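Local atomic coordinates of histone-lysine N-methyltransferase SETMAR (Homo sapiens, PDB entry 3F2K), a protein that joins a histone H3 methyltransferase to a DNA-binding, nuclease-competent mariner transposase domain and takes part in DNA double-strand break repair. Residues 28-33 / 212-217; 40-45 / 174-179. All blocks are in the same frame, centred on the assembly; numbering follows the deposited sequence.

Contact 1: residues 28-33 / 212-217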
ATOM      1  N   GLU A  28      -1.274 -12.658  18.425  1.00 24.80           N
ATOM      2  CA  GLU A  28      -0.509 -11.505  18.803  1.00 27.71           C
ATOM      3  C   GLU A  28      -0.826 -10.369  17.826  1.00 25.10           C
ATOM      4  O   GLU A  28      -0.199 -10.282  16.774  1.00 22.80           O
ATOM      5  CB  GLU A  28       0.993 -11.801  18.708  1.00 27.30           C
ATOM      6  CG  GLU A  28       1.445 -13.140  19.279  1.00 32.72           C
ATOM      7  CD  GLU A  28       2.929 -13.370  19.086  1.00 34.29           C
ATOM      8  OE1 GLU A  28       3.347 -13.770  17.960  1.00 40.07           O
ATOM      9  OE2 GLU A  28       3.669 -13.162  20.085  1.00 42.60           O
ATOM     10  N   PRO A  29      -1.803  -9.514  18.163  1.00 24.18           N
ATOM     11  CA  PRO A  29      -2.266  -8.456  17.255  1.00 23.31           C
ATOM     12  C   PRO A  29      -1.092  -7.605  16.796  1.00 23.04           C
ATOM     13  O   PRO A  29      -0.233  -7.182  17.623  1.00 22.20           O
ATOM     14  CB  PRO A  29      -3.260  -7.647  18.101  1.00 24.16           C
ATOM     15  CG  PRO A  29      -3.683  -8.617  19.171  1.00 25.13           C
ATOM     16  CD  PRO A  29      -2.547  -9.516  19.443  1.00 26.00           C
ATOM     17  N   PHE A  30      -1.051  -7.403  15.479  1.00 20.29           N
ATOM     18  CA  PHE A  30       0.012  -6.637  14.839  1.00 19.74           C
ATOM     19  C   PHE A  30      -0.454  -5.561  13.829  1.00 19.06           C
ATOM     20  O   PHE A  30       0.391  -4.869  13.250  1.00 16.88           O
ATOM     21  CB  PHE A  30       0.941  -7.605  14.098  1.00 20.04           C
ATOM     22  CG  PHE A  30       0.276  -8.331  12.984  1.00 18.21           C
ATOM     23  CD1 PHE A  30       0.233  -7.766  11.677  1.00 18.89           C
ATOM     24  CD2 PHE A  30      -0.270  -9.606  13.198  1.00 19.45           C
ATOM     25  CE1 PHE A  30      -0.409  -8.472  10.594  1.00 19.30           C
ATOM     26  CE2 PHE A  30      -0.850 -10.314  12.158  1.00 17.67           C
ATOM     27  CZ  PHE A  30      -0.938  -9.746  10.847  1.00 19.72           C
ATOM     28  N   LEU A  31      -1.765  -5.398  13.641  1.00 19.34           N
ATOM     29  CA  LEU A  31      -2.253  -4.390  12.659  1.00 19.27           C
ATOM     30  C   LEU A  31      -1.668  -3.003  12.833  1.00 19.26           C
ATOM     31  O   LEU A  31      -1.400  -2.325  11.838  1.00 19.06           O
ATOM     32  CB  LEU A  31      -3.810  -4.323  12.542  1.00 19.09           C
ATOM     33  CG  LEU A  31      -4.473  -5.655  12.121  1.00 18.99           C
ATOM     34  CD1 LEU A  31      -5.944  -5.474  11.853  1.00 20.83           C
ATOM     35  CD2 LEU A  31      -3.886  -6.369  10.884  1.00 25.06           C
ATOM     36  N   ASP A  32      -1.515  -2.584  14.102  1.00 19.37           N
ATOM     37  CA  ASP A  32      -0.967  -1.284  14.486  1.00 22.94           C
ATOM     38  C   ASP A  32       0.480  -1.051  14.014  1.00 20.85           C
ATOM     39  O   ASP A  32       0.909   0.120  13.912  1.00 22.65           O
ATOM     40  CB  ASP A  32      -1.097  -1.069  16.032  1.00 23.68           C
ATOM     41  CG  ASP A  32      -0.081  -1.917  16.878  1.00 30.20           C
ATOM     42  OD1 ASP A  32       0.015  -3.155  16.769  1.00 33.70           O
ATOM     43  OD2 ASP A  32       0.633  -1.317  17.717  1.00 40.29           O
ATOM     44  N   ARG A  33       1.203  -2.136  13.731  1.00 19.10           N
ATOM     45  CA  ARG A  33       2.608  -2.032  13.298  1.00 19.00           C
ATOM     46  C   ARG A  33       2.710  -2.056  11.768  1.00 18.23           C
ATOM     47  O   ARG A  33       3.768  -1.774  11.212  1.00 16.44           O
ATOM     48  CB  ARG A  33       3.462  -3.160  13.915  1.00 20.02           C
ATOM     49  CG  ARG A  33       3.390  -3.228  15.495  1.00 22.62           C
ATOM     50  CD  ARG A  33       3.836  -4.647  16.004  1.00 21.83           C
ATOM     51  NE  ARG A  33       5.126  -5.004  15.452  1.00 22.58           N
ATOM     52  CZ  ARG A  33       5.593  -6.215  15.427  1.00 21.69           C
ATOM     53  NH1 ARG A  33       4.879  -7.207  15.948  1.00 26.05           N
ATOM     54  NH2 ARG A  33       6.799  -6.457  14.896  1.00 29.06           N
ATOM     55  N   SER A 212     -11.425  -8.761   8.293  1.00 21.16           N
ATOM     56  CA  SER A 212     -12.662  -9.187   7.601  1.00 23.59           C
ATOM     57  C   SER A 212     -12.387  -9.725   6.186  1.00 22.20           C
ATOM     58  O   SER A 212     -13.013 -10.733   5.758  1.00 22.56           O
ATOM     59  CB  SER A 212     -13.749  -8.085   7.631  1.00 24.53           C
ATOM     60  OG  SER A 212     -13.359  -6.940   6.904  1.00 31.57           O
ATOM     61  N   ARG A 213     -11.431  -9.120   5.478  1.00 19.50           N
ATOM     62  CA  ARG A 213     -11.086  -9.553   4.130  1.00 19.05           C
ATOM     63  C   ARG A 213     -10.317 -10.891   4.128  1.00 18.89           C
ATOM     64  O   ARG A 213     -10.580 -11.767   3.252  1.00 18.47           O
ATOM     65  CB  ARG A 213     -10.242  -8.505   3.434  1.00 19.22           C
ATOM     66  CG  ARG A 213     -11.123  -7.294   3.051  1.00 19.68           C
ATOM     67  CD  ARG A 213     -10.290  -6.281   2.355  1.00 19.39           C
ATOM     68  NE  ARG A 213     -11.165  -5.211   1.887  1.00 22.64           N
ATOM     69  CZ  ARG A 213     -11.571  -5.042   0.633  1.00 26.51           C
ATOM     70  NH1 ARG A 213     -11.140  -5.845  -0.335  1.00 25.32           N
ATOM     71  NH2 ARG A 213     -12.425  -4.031   0.345  1.00 25.10           N
ATOM     72  N   TRP A 214      -9.360 -11.060   5.061  1.00 17.63           N
ATOM     73  CA  TRP A 214      -8.781 -12.415   5.221  1.00 17.37           C
ATOM     74  C   TRP A 214      -9.848 -13.488   5.429  1.00 17.69           C
ATOM     75  O   TRP A 214      -9.784 -14.603   4.825  1.00 16.21           O
ATOM     76  CB  TRP A 214      -7.728 -12.481   6.341  1.00 16.86           C
ATOM     77  CG  TRP A 214      -6.519 -11.603   5.991  1.00 14.93           C
ATOM     78  CD1 TRP A 214      -6.015 -11.313   4.769  1.00 18.85           C
ATOM     79  CD2 TRP A 214      -5.712 -10.895   6.954  1.00 17.85           C
ATOM     80  NE1 TRP A 214      -4.894 -10.449   4.902  1.00 17.25           N
ATOM     81  CE2 TRP A 214      -4.689 -10.223   6.246  1.00 18.87           C
ATOM     82  CE3 TRP A 214      -5.736 -10.816   8.343  1.00 20.66           C
ATOM     83  CZ2 TRP A 214      -3.733  -9.410   6.901  1.00 21.01           C
ATOM     84  CZ3 TRP A 214      -4.788 -10.025   8.997  1.00 21.16           C
ATOM     85  CH2 TRP A 214      -3.799  -9.332   8.265  1.00 18.39           C
ATOM     86  N   GLN A 215     -10.815 -13.176   6.280  1.00 18.79           N
ATOM     87  CA  GLN A 215     -11.854 -14.169   6.592  1.00 20.16           C
ATOM     88  C   GLN A 215     -12.742 -14.460   5.411  1.00 19.57           C
ATOM     89  O   GLN A 215     -13.143 -15.606   5.185  1.00 20.50           O
ATOM     90  CB  GLN A 215     -12.709 -13.751   7.806  1.00 19.77           C
ATOM     91  CG  GLN A 215     -13.658 -14.902   8.316  1.00 21.22           C
ATOM     92  CD  GLN A 215     -12.895 -16.144   8.697  1.00 25.68           C
ATOM     93  OE1 GLN A 215     -12.008 -16.096   9.551  1.00 26.70           O
ATOM     94  NE2 GLN A 215     -13.228 -17.288   8.071  1.00 27.08           N
ATOM     95  N   LYS A 216     -13.036 -13.435   4.640  1.00 19.48           N
ATOM     96  CA  LYS A 216     -13.913 -13.627   3.470  1.00 19.06           C
ATOM     97  C   LYS A 216     -13.189 -14.487   2.467  1.00 18.92           C
ATOM     98  O   LYS A 216     -13.796 -15.369   1.799  1.00 17.36           O
ATOM     99  CB  LYS A 216     -14.262 -12.290   2.853  1.00 19.72           C
ATOM    100  CG  LYS A 216     -15.293 -11.474   3.652  1.00 18.88           C
ATOM    101  CD  LYS A 216     -15.620 -10.261   2.827  1.00 22.27           C
ATOM    102  CE  LYS A 216     -16.309  -9.196   3.655  1.00 31.35           C
ATOM    103  NZ  LYS A 216     -16.801  -8.200   2.630  1.00 34.03           N
ATOM    104  N   CYS A 217     -11.859 -14.286   2.399  1.00 16.97           N
ATOM    105  CA  CYS A 217     -11.003 -15.066   1.507  1.00 17.06           C
ATOM    106  C   CYS A 217     -11.009 -16.528   1.951  1.00 17.83           C
ATOM    107  O   CYS A 217     -11.271 -17.421   1.125  1.00 18.37           O
ATOM    108  CB  CYS A 217      -9.578 -14.489   1.438  1.00 16.91           C
ATOM    109  SG  CYS A 217      -8.481 -15.514   0.363  1.00 17.47           S
TER
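W214 reaches out from helix 202-219 and, at the far corner of its indole, overlaps two neighbouring side chains of the 28-33 loop. One carbon does the touching: W214 CH2 lies 3.9 Å from F30 CZ and 4.0 Å from L31 CD2. The phenyl and indole rings approach from opposite directions and meet obliquely, whereas L31 slides past the indole with a single methyl. The first torsion of F30 (64°) sets CG between the backbone N and the carbonyl carbon, and the ring ends with CZ beside the indole. E28 O lies at the edge of the F30 ring, in plane, and F30 N is hydrogen-bonded to N25 OD1. In the RNase H-like fold of the mariner transposase domain, this loop carries the chain from helix 8-27 into strand 34-43, the central strand of the mixed sheet. W214 belongs to a wider apolar layer: L21 and I22 of helix 8-27 touch its side chain, I126 of strand 126-128 and L152 pack on F30, and L31 also rests on I207 and I211 of W214's own helix. R33 N donates a hydrogen bond to F30 O (2.9 Å), closing the short 3-10 turn from which L31 extends.

Contact 2: residues 40-45 / 174-179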
ATOM      1  N   LYS A  40       0.377   3.538  -8.157  1.00 18.65           N
ATOM      2  CA  LYS A  40      -0.713   3.709  -9.132  1.00 21.28           C
ATOM      3  C   LYS A  40      -0.355   4.752 -10.210  1.00 23.11           C
ATOM      4  O   LYS A  40       0.182   5.803  -9.923  1.00 20.71           O
ATOM      5  CB  LYS A  40      -2.004   4.139  -8.395  1.00 20.20           C
ATOM      6  CG  LYS A  40      -3.126   4.681  -9.257  1.00 21.05           C
ATOM      7  CD  LYS A  40      -4.366   4.913  -8.437  1.00 21.33           C
ATOM      8  CE  LYS A  40      -5.449   5.562  -9.290  1.00 26.97           C
ATOM      9  NZ  LYS A  40      -5.987   4.415 -10.049  1.00 27.42           N
ATOM     10  N   TRP A  41      -0.670   4.435 -11.458  1.00 25.10           N
ATOM     11  CA  TRP A  41      -0.699   5.481 -12.499  1.00 26.39           C
ATOM     12  C   TRP A  41      -1.967   6.361 -12.455  1.00 25.96           C
ATOM     13  O   TRP A  41      -3.118   5.871 -12.612  1.00 27.87           O
ATOM     14  CB  TRP A  41      -0.520   4.834 -13.902  1.00 27.91           C
ATOM     15  CG  TRP A  41       0.840   4.247 -14.103  1.00 31.18           C
ATOM     16  CD1 TRP A  41       1.196   2.947 -13.948  1.00 34.47           C
ATOM     17  CD2 TRP A  41       2.049   4.962 -14.426  1.00 33.01           C
ATOM     18  NE1 TRP A  41       2.541   2.800 -14.168  1.00 35.70           N
ATOM     19  CE2 TRP A  41       3.087   4.018 -14.478  1.00 36.11           C
ATOM     20  CE3 TRP A  41       2.342   6.304 -14.700  1.00 32.10           C
ATOM     21  CZ2 TRP A  41       4.425   4.377 -14.790  1.00 33.99           C
ATOM     22  CZ3 TRP A  41       3.655   6.667 -15.005  1.00 34.13           C
ATOM     23  CH2 TRP A  41       4.686   5.712 -15.027  1.00 31.45           C
ATOM     24  N   ILE A  42      -1.747   7.651 -12.250  1.00 26.01           N
ATOM     25  CA  ILE A  42      -2.819   8.631 -12.204  1.00 27.34           C
ATOM     26  C   ILE A  42      -2.847   9.271 -13.633  1.00 28.63           C
ATOM     27  O   ILE A  42      -1.874   9.893 -14.050  1.00 27.86           O
ATOM     28  CB  ILE A  42      -2.554   9.734 -11.237  1.00 27.47           C
ATOM     29  CG1 ILE A  42      -2.662   9.223  -9.784  1.00 27.25           C
ATOM     30  CG2 ILE A  42      -3.559  10.964 -11.512  1.00 27.54           C
ATOM     31  CD1 ILE A  42      -2.453  10.296  -8.750  1.00 28.00           C
ATOM     32  N   LEU A  43      -3.941   9.027 -14.335  1.00 30.71           N
ATOM     33  CA  LEU A  43      -4.165   9.604 -15.672  1.00 32.51           C
ATOM     34  C   LEU A  43      -4.425  11.090 -15.559  1.00 32.90           C
ATOM     35  O   LEU A  43      -5.001  11.573 -14.574  1.00 31.90           O
ATOM     36  CB  LEU A  43      -5.364   8.958 -16.360  1.00 32.94           C
ATOM     37  CG  LEU A  43      -5.403   7.445 -16.533  1.00 34.05           C
ATOM     38  CD1 LEU A  43      -6.688   7.052 -17.166  1.00 38.37           C
ATOM     39  CD2 LEU A  43      -4.207   6.915 -17.335  1.00 38.22           C
ATOM     40  N   TYR A  44      -4.012  11.824 -16.585  1.00 33.87           N
ATOM     41  CA  TYR A  44      -4.237  13.253 -16.620  1.00 35.86           C
ATOM     42  C   TYR A  44      -5.706  13.548 -16.945  1.00 35.90           C
ATOM     43  O   TYR A  44      -6.286  14.500 -16.393  1.00 35.64           O
ATOM     44  CB  TYR A  44      -3.346  13.921 -17.663  1.00 36.70           C
ATOM     45  CG  TYR A  44      -1.923  14.225 -17.257  1.00 38.50           C
ATOM     46  CD1 TYR A  44      -1.190  13.369 -16.410  1.00 38.50           C
ATOM     47  CD2 TYR A  44      -1.270  15.328 -17.790  1.00 39.72           C
ATOM     48  CE1 TYR A  44       0.118  13.637 -16.085  1.00 39.00           C
ATOM     49  CE2 TYR A  44       0.040  15.592 -17.463  1.00 37.81           C
ATOM     50  CZ  TYR A  44       0.721  14.751 -16.605  1.00 38.72           C
ATOM     51  OH  TYR A  44       2.020  15.026 -16.307  1.00 39.73           O
ATOM     52  N   ASP A  45      -6.296  12.711 -17.808  1.00 35.72           N
ATOM     53  CA  ASP A  45      -7.691  12.841 -18.252  1.00 36.21           C
ATOM     54  C   ASP A  45      -8.548  11.716 -17.689  1.00 35.26           C
ATOM     55  O   ASP A  45      -8.427  10.557 -18.107  1.00 34.98           O
ATOM     56  CB  ASP A  45      -7.768  12.904 -19.810  1.00 36.88           C
ATOM     57  CG  ASP A  45      -9.213  12.992 -20.350  1.00 39.66           C
ATOM     58  OD1 ASP A  45      -9.365  13.374 -21.533  1.00 44.48           O
ATOM     59  OD2 ASP A  45     -10.190  12.691 -19.627  1.00 34.43           O
ATOM     60  N   ASN A 174     -12.674   7.548  -7.000  1.00 26.46           N
ATOM     61  CA  ASN A 174     -13.916   8.359  -6.822  1.00 28.56           C
ATOM     62  C   ASN A 174     -13.618   9.861  -6.959  1.00 27.41           C
ATOM     63  O   ASN A 174     -14.259  10.579  -7.768  1.00 28.03           O
ATOM     64  CB  ASN A 174     -14.617   8.073  -5.490  1.00 28.87           C
ATOM     65  CG  ASN A 174     -15.219   6.686  -5.415  1.00 31.68           C
ATOM     66  OD1 ASN A 174     -15.486   6.045  -6.434  1.00 33.52           O
ATOM     67  ND2 ASN A 174     -15.437   6.209  -4.179  1.00 34.54           N
ATOM     68  N   PHE A 175     -12.610  10.318  -6.231  1.00 26.39           N
ATOM     69  CA  PHE A 175     -12.168  11.694  -6.227  1.00 27.45           C
ATOM     70  C   PHE A 175     -11.724  12.215  -7.615  1.00 29.50           C
ATOM     71  O   PHE A 175     -11.954  13.383  -7.948  1.00 27.88           O
ATOM     72  CB  PHE A 175     -10.994  11.833  -5.260  1.00 27.13           C
ATOM     73  CG  PHE A 175     -10.449  13.226  -5.133  1.00 28.88           C
ATOM     74  CD1 PHE A 175     -11.017  14.126  -4.234  1.00 30.35           C
ATOM     75  CD2 PHE A 175      -9.350  13.644  -5.905  1.00 30.61           C
ATOM     76  CE1 PHE A 175     -10.504  15.433  -4.081  1.00 31.96           C
ATOM     77  CE2 PHE A 175      -8.859  14.908  -5.751  1.00 29.64           C
ATOM     78  CZ  PHE A 175      -9.422  15.804  -4.817  1.00 30.35           C
ATOM     79  N   LEU A 176     -11.030  11.382  -8.398  1.00 29.65           N
ATOM     80  CA  LEU A 176     -10.478  11.880  -9.671  1.00 31.23           C
ATOM     81  C   LEU A 176     -11.538  11.936 -10.762  1.00 33.64           C
ATOM     82  O   LEU A 176     -11.337  12.598 -11.795  1.00 34.17           O
ATOM     83  CB  LEU A 176      -9.301  11.014 -10.128  1.00 30.75           C
ATOM     84  CG  LEU A 176      -8.090  10.914  -9.213  1.00 31.79           C
ATOM     85  CD1 LEU A 176      -7.218   9.705  -9.621  1.00 30.31           C
ATOM     86  CD2 LEU A 176      -7.275  12.217  -9.069  1.00 29.90           C
ATOM     87  N   GLN A 177     -12.651  11.236 -10.562  1.00 35.23           N
ATOM     88  CA  GLN A 177     -13.693  11.196 -11.578  1.00 38.78           C
ATOM     89  C   GLN A 177     -14.437  12.552 -11.527  1.00 40.82           C
ATOM     90  O   GLN A 177     -15.069  12.906 -10.517  1.00 43.04           O
ATOM     91  CB  GLN A 177     -14.644   9.993 -11.411  1.00 38.52           C
ATOM     92  N   GLY A 178     -14.341  13.321 -12.591  1.00 42.18           N
ATOM     93  CA  GLY A 178     -13.684  12.954 -13.842  1.00 42.89           C
ATOM     94  C   GLY A 178     -12.964  14.230 -14.175  1.00 42.69           C
ATOM     95  O   GLY A 178     -13.455  15.084 -14.933  1.00 44.67           O
ATOM     96  N   LYS A 179     -11.832  14.410 -13.530  1.00 42.41           N
ATOM     97  CA  LYS A 179     -11.107  15.644 -13.592  1.00 42.62           C
ATOM     98  C   LYS A 179     -10.139  15.585 -14.760  1.00 42.63           C
ATOM     99  O   LYS A 179      -9.912  14.511 -15.341  1.00 41.98           O
ATOM    100  CB  LYS A 179     -10.383  15.901 -12.273  1.00 42.02           C
ATOM    101  CG  LYS A 179     -11.339  16.262 -11.162  1.00 42.44           C
ATOM    102  CD  LYS A 179     -10.739  15.984  -9.797  1.00 43.38           C
ATOM    103  CE  LYS A 179     -11.787  16.211  -8.701  1.00 41.59           C
ATOM    104  NZ  LYS A 179     -11.080  16.663  -7.495  1.00 46.33           N
TER
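L176, K179 and I42 account for most of the surface buried here, meeting in two different ways. L176, in the last turn of helix 163-176, points at strand 34-43, and L176 CD1 lies 4.3 Å from I42 CG2, a methyl-to-methyl contact. With CG anti to the carbonyl carbon (chi1 -60°), the branch carries CD1 towards I42. F181 and N46 also touch L176, while F191 of helix 184-196 and V75 pack on I42. K179 takes part through its backbone: K179 O lies 3.8 Å from Y44 O, just where the strand has given way to loop. Its side chain leads away, placing NZ 3.2 Å above the plane of the F175 ring, offset toward the rim. A cis peptide before G178 lies in the turn between L176 and K179. Strand 34-43, the first of the RNase H-like core, carries D38, which binds magnesium together with D130; the side chains of I42 and D38 are about 11 Å apart. The Y44 and K179 carbonyls lie side by side, pointing nearly opposite ways, and contribute at most a weak dipolar attraction; cohesion probably comes from the leucine-isoleucine pair and flanking backbone hydrogen bonds, K179 with N46 and Y44 with F181.

Followed from the N terminus, the chain leaves helix 8-27 through the 28-33 loop, the first half of contact 1, and at once enters strand 34-43, whose far end opens contact 2. It then builds the rest of the sheet and several helices before residues 174-179, at the end of helix 163-176, close a loop with 128 residues between the segments. Helix 202-219 closes the outer loop, with 178 residues in between, so contact 2 is nested within contact 1. Their centres lie about 30 Å apart, on opposite sides of the chain's centre. The approach to the central strand is thereby tied to helix 202-219, and its far end to the end of helix 163-176 and the turn after it.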